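Local coordinates for chaperone SycD (PDB 4NRH), which probably acts as a cytosolic type III secretion chaperone of the LcrH/SycD family, and is bound here to CopN, at residues E23-P26 with F27-L31; F53-S57 with E58-K62. All blocks are in the same frame, centred on the assembly; numbering follows the deposited sequence.

In the fold
From the N terminus, the chain runs through helix 9-19 into the loop that holds interaction 1. This contact shapes the loop from E23 to D30, which leads into helix 31-35 at L31. Interaction 2 follows later, where the turn after helix 49-52 leads into helix 57-72. The two contacts are local and lie in series, so neither nests in the other nor crosses it. The centres of interactions 1 and 2 are about 19 Å apart. They meet through two phenylalanines, F27 CE1 lying 3.7 Å from F53 CE2. Both pack on helix 9-19 and helix 76-89, and so tie the two loops to the same pair of helices. Interaction 1 also meets the chain of CopN.

Interaction 1. Residues E23-P26 with F27-L31; sequences EDFP and FPDDL
The rings of F25 and F27 form a T-shaped (edge-to-face) pair, with the edge of F27 toward one face of F25. Their centroids are 5.3 Å apart and the planes stand at 73°. The pair is built around an inverse gamma turn centred on P26; the turn is closed by a weak hydrogen bond from F27 N to F25 O. F27 CD2 sits over the F25 face, offset toward its rim, and F27 CB makes a CH-pi contact with the same ring. The F27 ring in turn carries P26 over one face: P26 CG is 4.1 Å from the centroid of the F27 ring. At the F25 edge, near the ring plane, lies P28 O. F25 has CG anti to its own N (chi1 -172°), which carries the ring forward along the loop to F27 and D29.

F27 is buried against L14 and I17 of helix 9-19 and W85 and F88 of helix 76-89. The loop also meets CopN: R279 of the CopN chain makes a salt bridge to D29 and a hydrogen bond to F27 O. The planes of the D29 carboxylate and the F25 ring are 22° apart, and D29 OD1 lies 3.8 Å from F25 CD2.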
# COMPACT_ATOMS: atom_id res chain seq x y z
N GLU D 23 -5.41 -0.22 -5.59
CA GLU D 23 -4.80 0.15 -4.32
C GLU D 23 -4.62 1.66 -4.22
O GLU D 23 -4.33 2.33 -5.22
CB GLU D 23 -3.45 -0.55 -4.16
CG GLU D 23 -3.51 -2.06 -4.27
CD GLU D 23 -2.15 -2.68 -4.51
OE1 GLU D 23 -1.91 -3.17 -5.64
OE2 GLU D 23 -1.32 -2.67 -3.58
N ASP D 24 -4.79 2.19 -3.01
CA ASP D 24 -4.53 3.59 -2.74
C ASP D 24 -3.06 3.92 -2.99
O ASP D 24 -2.74 4.95 -3.59
CB ASP D 24 -4.90 3.94 -1.30
CG ASP D 24 -4.51 5.35 -0.92
OD1 ASP D 24 -5.26 6.29 -1.24
OD2 ASP D 24 -3.44 5.53 -0.28
N PHE D 25 -2.18 3.04 -2.53
CA PHE D 25 -0.75 3.25 -2.62
C PHE D 25 -0.03 1.91 -2.80
O PHE D 25 0.35 1.28 -1.82
CB PHE D 25 -0.25 3.97 -1.37
CG PHE D 25 1.19 4.40 -1.44
CD1 PHE D 25 1.58 5.44 -2.28
CD2 PHE D 25 2.15 3.78 -0.66
CE1 PHE D 25 2.90 5.84 -2.34
CE2 PHE D 25 3.47 4.18 -0.72
CZ PHE D 25 3.85 5.21 -1.56
N PRO D 26 0.14 1.49 -4.06
CA PRO D 26 0.66 0.15 -4.37
C PRO D 26 2.18 0.06 -4.30
O PRO D 26 2.81 -0.52 -5.19
CB PRO D 26 0.17 -0.08 -5.80
CG PRO D 26 0.15 1.29 -6.39
CD PRO D 26 -0.23 2.23 -5.28
N PHE D 27 2.76 0.62 -3.24
CA PHE D 27 4.21 0.64 -3.07
C PHE D 27 4.56 0.41 -1.61
O PHE D 27 3.72 0.59 -0.73
CB PHE D 27 4.79 1.98 -3.54
CG PHE D 27 4.34 2.39 -4.91
CD1 PHE D 27 4.85 1.77 -6.04
CD2 PHE D 27 3.41 3.41 -5.07
CE1 PHE D 27 4.45 2.16 -7.30
CE2 PHE D 27 3.00 3.80 -6.33
CZ PHE D 27 3.52 3.17 -7.45
N PRO D 28 5.81 -0.00 -1.34
CA PRO D 28 6.27 -0.07 0.06
C PRO D 28 6.27 1.31 0.70
O PRO D 28 6.53 2.30 0.02
CB PRO D 28 7.69 -0.63 -0.07
CG PRO D 28 7.71 -1.34 -1.38
CD PRO D 28 6.81 -0.55 -2.27
N ASP D 29 5.98 1.37 2.00
CA ASP D 29 5.97 2.64 2.72
C ASP D 29 7.38 3.18 2.93
O ASP D 29 7.60 4.39 2.91
CB ASP D 29 5.27 2.49 4.07
CG ASP D 29 3.76 2.45 3.95
OD1 ASP D 29 3.24 2.95 2.93
OD2 ASP D 29 3.10 1.94 4.87
N ASP D 30 8.33 2.27 3.12
CA ASP D 30 9.67 2.64 3.54
C ASP D 30 10.71 2.04 2.59
O ASP D 30 11.17 0.92 2.79
CB ASP D 30 9.93 2.17 4.98
CG ASP D 30 11.21 2.74 5.57
OD1 ASP D 30 12.05 3.27 4.82
OD2 ASP D 30 11.37 2.66 6.81
N LEU D 31 11.05 2.80 1.56
CA LEU D 31 12.00 2.33 0.55
C LEU D 31 13.41 2.14 1.12
O LEU D 31 14.19 1.35 0.60
CB LEU D 31 12.04 3.29 -0.64
CG LEU D 31 10.82 3.25 -1.57
CD1 LEU D 31 11.07 4.10 -2.80
CD2 LEU D 31 10.49 1.82 -1.97

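Interaction 2. Residues F53-S57 with E58-K62; sequences FKISS and EDLEK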
# COMPACT_ATOMS: atom_id res chain seq x y z
N PHE D 53 5.26 -1.82 -14.54
CA PHE D 53 4.41 -0.63 -14.55
C PHE D 53 4.45 0.08 -15.90
O PHE D 53 3.89 1.17 -16.05
CB PHE D 53 4.82 0.33 -13.44
CG PHE D 53 4.55 -0.19 -12.06
CD1 PHE D 53 3.35 -0.81 -11.76
CD2 PHE D 53 5.50 -0.05 -11.05
CE1 PHE D 53 3.10 -1.29 -10.49
CE2 PHE D 53 5.25 -0.53 -9.78
CZ PHE D 53 4.05 -1.15 -9.49
N LYS D 54 5.12 -0.54 -16.87
CA LYS D 54 5.22 -0.02 -18.23
C LYS D 54 5.78 1.40 -18.28
O LYS D 54 5.26 2.26 -18.99
CB LYS D 54 3.85 -0.06 -18.92
CG LYS D 54 3.21 -1.44 -18.94
CD LYS D 54 4.08 -2.44 -19.70
CE LYS D 54 4.19 -2.06 -21.17
NZ LYS D 54 5.06 -3.01 -21.92
N ILE D 55 6.84 1.63 -17.51
CA ILE D 55 7.49 2.94 -17.48
C ILE D 55 8.61 2.99 -18.52
O ILE D 55 9.48 2.12 -18.54
CB ILE D 55 8.07 3.25 -16.09
CG1 ILE D 55 6.97 3.18 -15.03
CG2 ILE D 55 8.74 4.62 -16.08
CD1 ILE D 55 7.49 3.33 -13.61
N SER D 56 8.58 3.99 -19.39
CA SER D 56 9.61 4.13 -20.41
C SER D 56 10.92 4.59 -19.79
O SER D 56 10.92 5.23 -18.74
CB SER D 56 9.16 5.11 -21.50
OG SER D 56 9.11 6.43 -21.00
N SER D 57 12.03 4.27 -20.45
CA SER D 57 13.34 4.66 -19.96
C SER D 57 13.51 6.18 -20.03
O SER D 57 14.28 6.76 -19.26
CB SER D 57 14.45 3.97 -20.76
OG SER D 57 14.55 4.52 -22.06
N GLU D 58 12.79 6.80 -20.95
CA GLU D 58 12.76 8.25 -21.05
C GLU D 58 12.12 8.87 -19.81
O GLU D 58 12.56 9.92 -19.34
CB GLU D 58 12.01 8.70 -22.31
CG GLU D 58 12.60 8.16 -23.61
CD GLU D 58 11.98 6.84 -24.03
OE1 GLU D 58 11.92 5.91 -23.20
OE2 GLU D 58 11.56 6.73 -25.21
N ASP D 59 11.08 8.22 -19.30
CA ASP D 59 10.41 8.67 -18.09
C ASP D 59 11.34 8.63 -16.88
O ASP D 59 11.36 9.55 -16.07
CB ASP D 59 9.16 7.82 -17.82
CG ASP D 59 8.01 8.16 -18.75
OD1 ASP D 59 7.97 9.31 -19.24
OD2 ASP D 59 7.16 7.28 -18.98
N LEU D 60 12.11 7.55 -16.76
CA LEU D 60 13.05 7.40 -15.66
C LEU D 60 14.17 8.42 -15.75
O LEU D 60 14.67 8.91 -14.73
CB LEU D 60 13.63 5.99 -15.62
CG LEU D 60 12.68 4.86 -15.20
CD1 LEU D 60 13.46 3.59 -14.91
CD2 LEU D 60 11.86 5.27 -13.98
N GLU D 61 14.58 8.74 -16.98
CA GLU D 61 15.62 9.73 -17.20
C GLU D 61 15.18 11.11 -16.72
O GLU D 61 15.96 11.85 -16.12
CB GLU D 61 16.02 9.79 -18.67
CG GLU D 61 17.22 10.68 -18.95
CD GLU D 61 18.43 10.30 -18.12
OE1 GLU D 61 18.70 9.09 -17.97
OE2 GLU D 61 19.12 11.21 -17.62
N LYS D 62 13.92 11.46 -16.99
CA LYS D 62 13.36 12.72 -16.52
C LYS D 62 13.43 12.79 -15.00
O LYS D 62 13.79 13.82 -14.43
CB LYS D 62 11.91 12.88 -16.97
CG LYS D 62 11.72 13.08 -18.47
CD LYS D 62 10.23 13.19 -18.80
CE LYS D 62 10.00 13.39 -20.29
NZ LYS D 62 8.54 13.39 -20.61
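The backbone leaves a Schellman motif at K54, runs extended through I55 and S56, and turns at S57 into helix 57-72. S56 is the N-cap. Its OG accepts from D59 N at 3.2 Å, with an N-H...O angle of 147°. This OG sits between the backbone N and the carbonyl carbon (chi1 69°), a rotation that places it within reach of D59 N in the first turn. S56 O is also used: L60 N donates to it at 3.3 Å, and D59 N adds a weak bond. E61 N then bonds to S57 O at 3.0 Å and continues the helical pattern.

The D59 side chain folds back beside the cap, with its OD2 2.9 Å from S56 OG. Its other oxygen, OD1, is bonded to H9 of helix 9-19. On the outer side of the turn, E58 bends at chi2 (91°) and curls back toward S57. S57 OG donates to E58 OE1 at 3.2 Å, meeting it from above the carboxylate plane.

The buried side is apolar. I55 CG2 touches D59 CB at 3.7 Å and L60 CD2 at 3.8 Å, and the I55 and L60 side chains cross at about a right angle. Both also pack on F89 of helix 76-89. E61 reaches away to a salt bridge with K95.

S56 thus takes up D59 N with its side chain and L60 N with its carbonyl. The carboxylates of E58 and D59 lie near the positive end of the helix dipole, which would probably favour their charged form.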